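Local structure of thiamin pyrophosphokinase family protein (Enterococcus faecalis, 3MEL) at residues S13-I18 with L37-P42; R31-L36 with Q44-D49; T65-Q70 with L88-Q93; I69-E74 with T80-Q85. The protein probably transfers a diphosphate group from ATP to thiamine, making thiamine diphosphate, which it holds in this structure beside magnesium. All coordinates share one frame; numbering follows the deposited sequence.

Contact 1: residues S13-I18 with L37-P42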
# COMPACT_ATOMS: atom_id res chain seq x y z
N SER A 13 16.61 -8.24 0.09
CA SER A 13 16.67 -8.12 1.55
C SER A 13 15.27 -8.16 2.15
O SER A 13 15.10 -8.52 3.31
CB SER A 13 17.35 -6.81 1.95
OG SER A 13 18.72 -6.82 1.59
N ASP A 14 14.27 -7.78 1.36
CA ASP A 14 12.91 -7.68 1.84
C ASP A 14 12.08 -8.83 1.36
O ASP A 14 10.84 -8.78 1.44
CB ASP A 14 12.26 -6.38 1.39
CG ASP A 14 13.04 -5.17 1.81
OD1 ASP A 14 13.74 -5.24 2.85
OD2 ASP A 14 12.97 -4.15 1.09
N TRP A 15 12.76 -9.86 0.85
CA TRP A 15 12.11 -11.08 0.43
C TRP A 15 11.55 -11.83 1.63
O TRP A 15 12.04 -11.70 2.75
CB TRP A 15 13.11 -11.98 -0.29
CG TRP A 15 13.32 -11.72 -1.77
CD1 TRP A 15 12.70 -10.78 -2.55
CD2 TRP A 15 14.22 -12.42 -2.63
NE1 TRP A 15 13.16 -10.85 -3.84
CE2 TRP A 15 14.09 -11.86 -3.92
CE3 TRP A 15 15.12 -13.48 -2.44
CZ2 TRP A 15 14.84 -12.32 -5.00
CZ3 TRP A 15 15.85 -13.93 -3.51
CH2 TRP A 15 15.71 -13.35 -4.78
N PRO A 16 10.50 -12.64 1.40
CA PRO A 16 10.12 -13.56 2.46
C PRO A 16 11.19 -14.64 2.48
O PRO A 16 12.00 -14.75 1.55
CB PRO A 16 8.81 -14.16 1.94
CG PRO A 16 8.54 -13.53 0.62
CD PRO A 16 9.79 -12.91 0.15
N THR A 17 11.21 -15.44 3.53
CA THR A 17 12.02 -16.62 3.51
C THR A 17 11.42 -17.50 2.44
O THR A 17 10.23 -17.79 2.48
CB THR A 17 12.03 -17.33 4.87
OG1 THR A 17 13.15 -16.85 5.63
CG2 THR A 17 12.17 -18.82 4.68
N ILE A 18 12.24 -17.89 1.48
CA ILE A 18 11.80 -18.78 0.41
C ILE A 18 12.35 -20.22 0.52
O ILE A 18 13.52 -20.44 0.85
CB ILE A 18 12.11 -18.15 -0.98
CG1 ILE A 18 11.96 -19.19 -2.08
CG2 ILE A 18 13.52 -17.57 -1.04
CD1 ILE A 18 12.75 -18.85 -3.32
N LEU A 37 19.29 -15.16 -10.17
CA LEU A 37 20.53 -15.83 -10.55
C LEU A 37 21.63 -15.55 -9.55
O LEU A 37 22.46 -16.41 -9.29
CB LEU A 37 20.99 -15.41 -11.95
CG LEU A 37 20.01 -15.58 -13.12
CD1 LEU A 37 20.53 -14.97 -14.44
CD2 LEU A 37 19.65 -17.05 -13.29
N GLU A 38 21.66 -14.35 -8.98
CA GLU A 38 22.70 -14.03 -8.02
C GLU A 38 22.38 -14.70 -6.68
O GLU A 38 23.14 -14.63 -5.73
CB GLU A 38 22.89 -12.51 -7.89
CG GLU A 38 21.79 -11.82 -7.09
CD GLU A 38 21.85 -10.30 -7.19
OE1 GLU A 38 22.62 -9.80 -8.05
OE2 GLU A 38 21.12 -9.61 -6.42
N ALA A 39 21.24 -15.39 -6.63
CA ALA A 39 20.84 -16.14 -5.45
C ALA A 39 20.85 -17.61 -5.79
O ALA A 39 20.22 -18.43 -5.13
CB ALA A 39 19.46 -15.71 -4.97
N ASP A 40 21.57 -17.94 -6.86
CA ASP A 40 21.80 -19.31 -7.25
C ASP A 40 20.49 -20.09 -7.44
O ASP A 40 20.46 -21.30 -7.30
CB ASP A 40 22.72 -19.99 -6.23
CG ASP A 40 23.81 -20.84 -6.88
OD1 ASP A 40 23.49 -21.59 -7.84
OD2 ASP A 40 24.98 -20.78 -6.43
N LEU A 41 19.42 -19.39 -7.78
CA LEU A 41 18.12 -20.03 -8.03
C LEU A 41 17.84 -20.11 -9.53
O LEU A 41 18.50 -19.44 -10.33
CB LEU A 41 17.01 -19.23 -7.34
CG LEU A 41 16.70 -19.51 -5.86
CD1 LEU A 41 15.87 -18.39 -5.26
CD2 LEU A 41 15.99 -20.84 -5.71
N PRO A 42 16.85 -20.94 -9.93
CA PRO A 42 16.55 -21.06 -11.37
C PRO A 42 15.88 -19.81 -11.97
O PRO A 42 15.36 -18.94 -11.27
CB PRO A 42 15.60 -22.27 -11.44
CG PRO A 42 15.73 -22.96 -10.14
CD PRO A 42 16.07 -21.90 -9.13
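I18 reaches L41 with its CG1 arm, which runs anti to the backbone N (chi1 167°) and continues outward to CD1, leaving CG2 between the N and the carbonyl carbon. In L41 the branch point CG stands beside its own N, opposite the carbonyl carbon (chi1 -85°). The two side chains therefore approach tip to tip, with I18 CD1 3.7 Å from L41 CD1. A second, looser touch lies alongside: A39 presents its methyl to the edge of the W15 indole, near the ring plane, with W15 CZ3 4.3 Å from A39 CB. No hydrogen bond crosses between the segments, so the contact is purely apolar and small, burying 131 Å² in all.

What puts A39 and L41 in place is the way the helix ends. A type I turn from L37 to D40 is closed by D40 N to L37 O at 3.0 Å. D40 then takes a positive phi of 56° as the C-prime residue of a Schellman motif, in which L41 N turns back toward L36 O. The chain is redirected there, and both A39 and L41 point their CB atoms at segment 13-18.

The contact thus packs the loop after strand 3-7 against the end of helix 32-37. W15 is buried on V7 of strand 3-7 and I99 of strand 95-99, I18 rests on L5, and on the helix side L37 reaches F60 and T64 of helix 57-64.

Contact 2: residues R31-L36 with Q44-D49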
# COMPACT_ATOMS: atom_id res chain seq x y z
N ARG A 31 14.54 -6.66 -13.50
CA ARG A 31 15.73 -6.76 -12.69
C ARG A 31 15.65 -7.91 -11.67
O ARG A 31 16.66 -8.34 -11.10
CB ARG A 31 15.98 -5.40 -12.04
CG ARG A 31 17.35 -5.26 -11.47
CD ARG A 31 17.97 -3.89 -11.70
NE ARG A 31 19.35 -3.99 -11.24
CZ ARG A 31 20.38 -4.28 -12.03
NH1 ARG A 31 20.17 -4.43 -13.33
NH2 ARG A 31 21.60 -4.39 -11.53
N GLY A 32 14.44 -8.43 -11.46
CA GLY A 32 14.26 -9.60 -10.63
C GLY A 32 14.89 -10.85 -11.22
O GLY A 32 15.19 -11.81 -10.48
N CYS A 33 15.07 -10.85 -12.53
CA CYS A 33 15.79 -11.91 -13.23
C CYS A 33 17.23 -12.05 -12.71
O CYS A 33 17.71 -13.16 -12.51
CB CYS A 33 15.81 -11.67 -14.74
SG CYS A 33 14.21 -11.78 -15.60
N LEU A 34 17.91 -10.93 -12.48
CA LEU A 34 19.27 -10.99 -11.94
C LEU A 34 19.29 -11.43 -10.48
O LEU A 34 20.16 -12.20 -10.05
CB LEU A 34 19.96 -9.64 -12.07
CG LEU A 34 19.98 -9.09 -13.50
CD1 LEU A 34 20.13 -7.56 -13.52
CD2 LEU A 34 21.04 -9.80 -14.35
N HIS A 35 18.31 -10.95 -9.71
CA HIS A 35 18.20 -11.31 -8.29
C HIS A 35 18.06 -12.82 -8.06
O HIS A 35 18.63 -13.36 -7.10
CB HIS A 35 17.07 -10.52 -7.64
CG HIS A 35 17.32 -9.04 -7.62
ND1 HIS A 35 16.33 -8.11 -7.34
CD2 HIS A 35 18.44 -8.32 -7.87
CE1 HIS A 35 16.84 -6.90 -7.41
NE2 HIS A 35 18.12 -7.00 -7.73
N LEU A 36 17.31 -13.48 -8.93
CA LEU A 36 17.20 -14.92 -8.91
C LEU A 36 18.55 -15.61 -9.15
O LEU A 36 18.91 -16.54 -8.44
CB LEU A 36 16.21 -15.37 -9.98
CG LEU A 36 14.76 -15.61 -9.58
CD1 LEU A 36 13.95 -16.00 -10.79
CD2 LEU A 36 14.66 -16.68 -8.51
N GLN A 44 13.41 -19.58 -15.29
CA GLN A 44 12.84 -20.34 -16.38
C GLN A 44 11.99 -19.47 -17.31
O GLN A 44 11.71 -19.86 -18.45
CB GLN A 44 12.04 -21.52 -15.84
CG GLN A 44 12.89 -22.51 -15.08
CD GLN A 44 12.07 -23.39 -14.19
OE1 GLN A 44 11.70 -24.49 -14.55
NE2 GLN A 44 11.75 -22.88 -13.03
N LEU A 45 11.59 -18.31 -16.80
CA LEU A 45 10.81 -17.34 -17.58
C LEU A 45 11.26 -15.92 -17.24
O LEU A 45 11.19 -15.52 -16.08
CB LEU A 45 9.31 -17.52 -17.32
CG LEU A 45 8.30 -16.64 -18.06
CD1 LEU A 45 8.37 -16.85 -19.56
CD2 LEU A 45 6.88 -16.90 -17.54
N ALA A 46 11.75 -15.18 -18.24
CA ALA A 46 12.19 -13.79 -18.03
C ALA A 46 11.25 -12.79 -18.72
O ALA A 46 11.00 -12.90 -19.92
CB ALA A 46 13.61 -13.61 -18.48
N VAL A 47 10.70 -11.84 -17.96
CA VAL A 47 9.68 -10.93 -18.48
C VAL A 47 9.92 -9.45 -18.17
O VAL A 47 10.37 -9.08 -17.09
CB VAL A 47 8.27 -11.30 -17.97
CG1 VAL A 47 7.23 -10.84 -18.97
CG2 VAL A 47 8.16 -12.78 -17.78
N GLY A 48 9.59 -8.60 -19.13
CA GLY A 48 9.79 -7.18 -18.96
C GLY A 48 10.28 -6.51 -20.21
O GLY A 48 10.27 -7.10 -21.27
N ASP A 49 10.70 -5.26 -20.08
CA ASP A 49 11.24 -4.51 -21.20
C ASP A 49 12.73 -4.39 -20.96
O ASP A 49 13.51 -4.05 -21.84
CB ASP A 49 10.58 -3.14 -21.31
CG ASP A 49 10.37 -2.48 -19.96
OD1 ASP A 49 11.38 -2.21 -19.27
OD2 ASP A 49 9.21 -2.23 -19.57
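No flat group stands between C33 and A46, the pair that touches; the imidazole of H35 instead turns one face onto the backbone of R31, whose O lies 3.6 Å above the ring plane and over its centre. The contact itself belongs to a beta-alpha-beta unit formed by strand 26-29, helix 32-37 and strand 45-48, part of the Rossmann-like parallel sheet of the catalytic domain.

C33 carries the helix side alone. Its sulfur lies beside the backbone N and anti to the carbonyl carbon (chi1 -67°), a setting that sends it outward to the strand. There it rests on the A46 methyl, and V61 of helix 57-64 touches both residues, so a second helix completes this buried apolar patch. F50 also packs on C33.

The next residue, V47, packs on L82 and A83 of helix 79-90, while D49, just past the strand's end, belongs to the magnesium and thiamine diphosphate site. D49 OD2 pairs with K75 in a salt bridge and D49 OD1 accepts a hydrogen bond from the backbone of D51, so both carboxylate oxygens have protein partners.

Helix and strand come closest at this point, with the CA atoms of C33 and A46 6.3 Å apart; C33 SG sits 3.5 Å from A46 CB and 3.7 Å from A46 CA.

Contact 3: residues T65-Q70 with L88-Q93; sequences TETLIQ and LQRFPQ
R90, in the last turn of helix 79-90, is the residue of segment 88-93 that reaches T67 and I69. First comes L88, packed away from segment 65-70 on M96, V124 and Q127. Two positions on, R90 sends an arm extended from CG to NE across to the edge strand. Its NH2 comes to 4.1 Å from I69 CD1 and 4.2 Å from T67 CG2, the guanidinium lying obliquely to both methyls. These are van der Waals contacts, and no hydrogen bond links the segments. The charge is met elsewhere: R90 NH1 forms a salt bridge with E86 one turn earlier, which helps to fix the group's position.

F91 is the first residue to leave helical geometry; its ring meets that of Y25, on which R90 also packs. P92 then carries the chain toward strand 95-99.

On the strand side, I69 has CG1 beside its backbone N (chi1 -63°), which aims CD1 at the arginine. T65 OG1 donates to T67 O at 2.8 Å, approaching from above the carbonyl plane, a bond within the passage from helix 57-64 to the strand.

The arrangement is that of a beta-alpha-beta crossover, in which helix 79-90 links edge strand 68-70 to strand 95-99 on the far side of strand 3-7 in the parallel sheet.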
# COMPACT_ATOMS: atom_id res chain seq x y z
N THR A 65 17.98 -17.69 -19.00
CA THR A 65 16.57 -18.05 -18.95
C THR A 65 16.31 -19.19 -19.92
O THR A 65 17.16 -19.50 -20.75
CB THR A 65 15.66 -16.88 -19.34
OG1 THR A 65 14.29 -17.26 -19.19
CG2 THR A 65 15.90 -16.47 -20.78
N GLU A 66 15.14 -19.81 -19.85
CA GLU A 66 14.77 -20.75 -20.90
C GLU A 66 13.60 -20.28 -21.75
O GLU A 66 13.39 -20.79 -22.84
CB GLU A 66 14.55 -22.16 -20.36
CG GLU A 66 13.49 -22.32 -19.29
CD GLU A 66 13.45 -23.74 -18.74
OE1 GLU A 66 14.54 -24.32 -18.50
OE2 GLU A 66 12.33 -24.29 -18.56
N THR A 67 12.83 -19.32 -21.24
CA THR A 67 11.88 -18.57 -22.06
C THR A 67 12.06 -17.09 -21.80
O THR A 67 12.02 -16.63 -20.65
CB THR A 67 10.42 -18.90 -21.76
OG1 THR A 67 10.23 -20.30 -21.83
CG2 THR A 67 9.51 -18.26 -22.78
N LEU A 68 12.28 -16.34 -22.88
CA LEU A 68 12.40 -14.89 -22.80
C LEU A 68 11.15 -14.23 -23.35
O LEU A 68 10.78 -14.44 -24.51
CB LEU A 68 13.62 -14.43 -23.60
CG LEU A 68 13.94 -12.94 -23.59
CD1 LEU A 68 14.16 -12.47 -22.16
CD2 LEU A 68 15.14 -12.65 -24.45
N ILE A 69 10.48 -13.44 -22.52
CA ILE A 69 9.47 -12.51 -23.03
C ILE A 69 9.92 -11.06 -22.87
O ILE A 69 9.81 -10.48 -21.80
CB ILE A 69 8.12 -12.74 -22.38
CG1 ILE A 69 7.63 -14.14 -22.73
CG2 ILE A 69 7.14 -11.71 -22.86
CD1 ILE A 69 6.26 -14.44 -22.27
N GLN A 70 10.49 -10.51 -23.93
CA GLN A 70 10.89 -9.11 -23.95
C GLN A 70 9.77 -8.26 -24.57
O GLN A 70 9.35 -8.51 -25.70
CB GLN A 70 12.19 -8.97 -24.74
CG GLN A 70 12.60 -7.56 -25.12
CD GLN A 70 13.32 -7.55 -26.46
OE1 GLN A 70 12.74 -7.20 -27.49
NE2 GLN A 70 14.59 -7.98 -26.45
N LEU A 88 0.48 -17.60 -15.72
CA LEU A 88 -0.78 -18.31 -15.60
C LEU A 88 -1.15 -18.97 -16.92
O LEU A 88 -1.91 -19.94 -16.94
CB LEU A 88 -1.91 -17.39 -15.15
CG LEU A 88 -2.15 -17.18 -13.66
CD1 LEU A 88 -3.06 -15.99 -13.51
CD2 LEU A 88 -2.76 -18.38 -13.00
N GLN A 89 -0.64 -18.45 -18.03
CA GLN A 89 -0.94 -19.08 -19.31
C GLN A 89 -0.34 -20.47 -19.34
O GLN A 89 -0.91 -21.38 -19.93
CB GLN A 89 -0.40 -18.29 -20.50
CG GLN A 89 -0.69 -18.99 -21.81
CD GLN A 89 0.06 -18.42 -23.00
OE1 GLN A 89 -0.28 -17.35 -23.51
NE2 GLN A 89 1.09 -19.15 -23.47
N ARG A 90 0.80 -20.62 -18.67
CA ARG A 90 1.61 -21.83 -18.70
C ARG A 90 1.27 -22.74 -17.54
O ARG A 90 1.55 -23.94 -17.61
CB ARG A 90 3.09 -21.47 -18.62
CG ARG A 90 3.78 -21.25 -19.95
CD ARG A 90 5.00 -20.35 -19.82
NE ARG A 90 5.41 -19.82 -21.11
CZ ARG A 90 4.86 -18.76 -21.72
NH1 ARG A 90 3.87 -18.09 -21.14
NH2 ARG A 90 5.30 -18.38 -22.90
N PHE A 91 0.68 -22.18 -16.48
CA PHE A 91 0.34 -22.93 -15.26
C PHE A 91 -1.00 -22.48 -14.71
O PHE A 91 -1.06 -21.94 -13.62
CB PHE A 91 1.41 -22.73 -14.19
CG PHE A 91 2.75 -23.31 -14.56
CD1 PHE A 91 3.20 -24.48 -13.97
CD2 PHE A 91 3.56 -22.69 -15.50
CE1 PHE A 91 4.43 -25.02 -14.31
CE2 PHE A 91 4.78 -23.21 -15.83
CZ PHE A 91 5.22 -24.38 -15.24
N PRO A 92 -2.08 -22.72 -15.45
CA PRO A 92 -3.30 -21.97 -15.12
C PRO A 92 -3.91 -22.30 -13.75
O PRO A 92 -4.87 -21.65 -13.33
CB PRO A 92 -4.27 -22.37 -16.25
CG PRO A 92 -3.47 -23.18 -17.23
CD PRO A 92 -2.30 -23.72 -16.50
N GLN A 93 -3.38 -23.28 -13.05
CA GLN A 93 -4.01 -23.67 -11.79
C GLN A 93 -3.06 -23.51 -10.63
O GLN A 93 -3.40 -23.80 -9.49
CB GLN A 93 -4.50 -25.11 -11.84
CG GLN A 93 -5.53 -25.40 -12.92
CD GLN A 93 -6.05 -26.81 -12.78
OE1 GLN A 93 -5.37 -27.78 -13.15
NE2 GLN A 93 -7.24 -26.95 -12.20

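Contact 4: residues I69-E74 with T80-Q85; sequences IQAPAE and TQLALQ. With TPP (thiamine diphosphate), chain E.
The start of helix 79-90, where thiamine diphosphate is bound, is packed against the end of edge strand 68-70 through L82 and A71. L82 has CG anti to its backbone N (chi1 -176°), and its CD2 branch does the touching: it lies 3.6 Å from A71 CB and a looser 4.3 Å from I69 CG2. A71 and I69, two residues apart in the extended chain, both point toward the helix, so a single leucine methyl meets both. The interaction is apolar, and V47 of strand 45-48 also packs on I69.

This is the junction of a beta-alpha unit in the parallel sheet. Strand 68-70 ends, the chain passes through a loop that contributes K75, D76 and T78 to the ligand pocket, and the new helix directs its first peptide N-H groups at the diphosphate.

T80 grips the terminal phosphate with two donors on one oxygen. T80 N reaches TPP O1B at 3.1 Å, with an angle of 145° at the hydrogen, and T80 OG1 donates to the same O1B at 2.8 Å. The hydroxyl can share that acceptor because it is placed beside its own backbone N (chi1 -67°). D79 N is hydrogen-bonded to the ligand as well, and the helix N terminus would probably add a favourable field for the phosphate's negative charge. The T80 side chain also packs on I29 of strand 26-29. One residue later, Q81 OE1 accepts from T78 N while Q81 NE2 donates to E118.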
# COMPACT_ATOMS: atom_id res chain seq x y z
N ILE A 69 10.48 -13.44 -22.52
CA ILE A 69 9.47 -12.51 -23.03
C ILE A 69 9.92 -11.06 -22.87
O ILE A 69 9.81 -10.48 -21.80
CB ILE A 69 8.12 -12.74 -22.38
CG1 ILE A 69 7.63 -14.14 -22.73
CG2 ILE A 69 7.14 -11.71 -22.86
CD1 ILE A 69 6.26 -14.44 -22.27
N GLN A 70 10.49 -10.51 -23.93
CA GLN A 70 10.89 -9.11 -23.95
C GLN A 70 9.77 -8.26 -24.57
O GLN A 70 9.35 -8.51 -25.70
CB GLN A 70 12.19 -8.97 -24.74
CG GLN A 70 12.60 -7.56 -25.12
CD GLN A 70 13.32 -7.55 -26.46
OE1 GLN A 70 12.74 -7.20 -27.49
NE2 GLN A 70 14.59 -7.98 -26.45
N ALA A 71 9.28 -7.29 -23.82
CA ALA A 71 8.14 -6.49 -24.25
C ALA A 71 8.52 -5.01 -24.35
O ALA A 71 9.53 -4.61 -23.78
CB ALA A 71 6.97 -6.68 -23.29
N PRO A 72 7.72 -4.21 -25.08
CA PRO A 72 7.97 -2.78 -25.34
C PRO A 72 7.97 -1.95 -24.06
O PRO A 72 7.09 -2.17 -23.24
CB PRO A 72 6.78 -2.36 -26.20
CG PRO A 72 6.23 -3.63 -26.77
CD PRO A 72 6.50 -4.69 -25.75
N ALA A 73 8.92 -1.03 -23.89
CA ALA A 73 8.91 -0.16 -22.70
C ALA A 73 7.60 0.62 -22.60
O ALA A 73 7.17 1.01 -21.52
CB ALA A 73 10.08 0.80 -22.73
N GLU A 74 6.98 0.83 -23.77
CA GLU A 74 5.73 1.55 -23.89
C GLU A 74 4.59 0.56 -23.99
O GLU A 74 4.30 0.05 -25.07
CB GLU A 74 5.75 2.37 -25.18
CG GLU A 74 4.73 3.52 -25.25
CD GLU A 74 5.27 4.80 -24.63
OE1 GLU A 74 6.19 4.69 -23.79
OE2 GLU A 74 4.78 5.91 -25.00
N THR A 80 5.08 -6.63 -14.29
CA THR A 80 4.45 -7.60 -13.40
C THR A 80 3.06 -8.04 -13.86
O THR A 80 2.71 -9.19 -13.74
CB THR A 80 4.40 -7.07 -11.95
OG1 THR A 80 5.73 -6.96 -11.43
CG2 THR A 80 3.62 -7.99 -11.05
N GLN A 81 2.26 -7.14 -14.41
CA GLN A 81 0.98 -7.59 -14.97
C GLN A 81 1.22 -8.59 -16.09
O GLN A 81 0.56 -9.63 -16.17
CB GLN A 81 0.13 -6.43 -15.48
CG GLN A 81 -0.61 -5.69 -14.39
CD GLN A 81 -1.20 -4.37 -14.88
OE1 GLN A 81 -0.51 -3.57 -15.52
NE2 GLN A 81 -2.47 -4.14 -14.56
N LEU A 82 2.18 -8.27 -16.95
CA LEU A 82 2.50 -9.11 -18.09
C LEU A 82 2.99 -10.50 -17.67
O LEU A 82 2.45 -11.53 -18.13
CB LEU A 82 3.55 -8.43 -18.96
CG LEU A 82 3.86 -9.23 -20.22
CD1 LEU A 82 2.57 -9.55 -20.98
CD2 LEU A 82 4.85 -8.51 -21.09
N ALA A 83 4.01 -10.52 -16.81
CA ALA A 83 4.58 -11.76 -16.30
C ALA A 83 3.54 -12.64 -15.64
O ALA A 83 3.53 -13.83 -15.86
CB ALA A 83 5.71 -11.47 -15.34
N LEU A 84 2.63 -12.06 -14.86
CA LEU A 84 1.59 -12.87 -14.23
C LEU A 84 0.70 -13.57 -15.25
O LEU A 84 0.45 -14.76 -15.11
CB LEU A 84 0.74 -12.05 -13.25
CG LEU A 84 -0.44 -12.75 -12.55
CD1 LEU A 84 -0.04 -14.00 -11.70
CD2 LEU A 84 -1.20 -11.72 -11.71
N GLN A 85 0.23 -12.85 -16.26
CA GLN A 85 -0.61 -13.45 -17.29
C GLN A 85 0.13 -14.56 -18.07
O GLN A 85 -0.44 -15.62 -18.33
CB GLN A 85 -1.15 -12.38 -18.24
CG GLN A 85 -2.35 -12.84 -19.09
CD GLN A 85 -3.10 -11.68 -19.70
OE1 GLN A 85 -2.75 -10.52 -19.49
NE2 GLN A 85 -4.15 -11.99 -20.47
N1' TPP E . -1.81 6.18 -17.34
C2' TPP E . -2.51 6.01 -18.63
CM2 TPP E . -4.04 6.16 -18.49
N3' TPP E . -2.05 4.84 -19.39
C4' TPP E . -0.58 4.66 -19.51
N4' TPP E . -0.28 3.42 -20.23
C5' TPP E . 0.05 4.67 -18.06
C6' TPP E . -0.36 6.01 -17.42
C7' TPP E . 1.59 4.49 -18.12
N3 TPP E . 1.98 3.09 -18.46
C2 TPP E . 1.07 2.03 -18.01
S1 TPP E . 2.02 0.94 -16.90
C5 TPP E . 3.66 1.67 -17.26
C4 TPP E . 3.44 2.71 -18.38
CM4 TPP E . 4.37 3.91 -18.22
C6 TPP E . 4.83 0.71 -17.43
C7 TPP E . 5.65 0.54 -16.14
O7 TPP E . 6.06 -0.81 -16.05
PA TPP E . 7.21 -1.38 -15.11
O1A TPP E . 7.20 -0.23 -14.03
O2A TPP E . 8.46 -1.90 -15.69
O3A TPP E . 6.90 -2.70 -14.27
PB TPP E . 7.25 -3.23 -12.82
O1B TPP E . 6.25 -4.40 -12.53
O2B TPP E . 8.53 -4.13 -13.05
O3B TPP E . 7.61 -2.23 -11.79

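Contacts 2, 3 and 4 lie on the parallel part of the sheet near its edge, with contact 1 beside them at the end of helix 32-37. Contacts 1 and 2 have centres 12 Å apart and share that helix end, where L41 N lies 3.0 Å from L36 O, a probable hydrogen bond. Strand pairing then joins contact 2 to the others: A46 O to I69 N at 2.7 Å serves both contact 3 and contact 4, and G48 O to A71 N, also 2.7 Å, serves contact 4. Contacts 3 and 4 use successive levels of the same strand and helix. Contact 4 holds a residue hydrogen-bonded to the diphosphate and contact 2 supplies D49 to the metal site, whereas the W15 side chain of contact 1 is about 12 Å from the ligand.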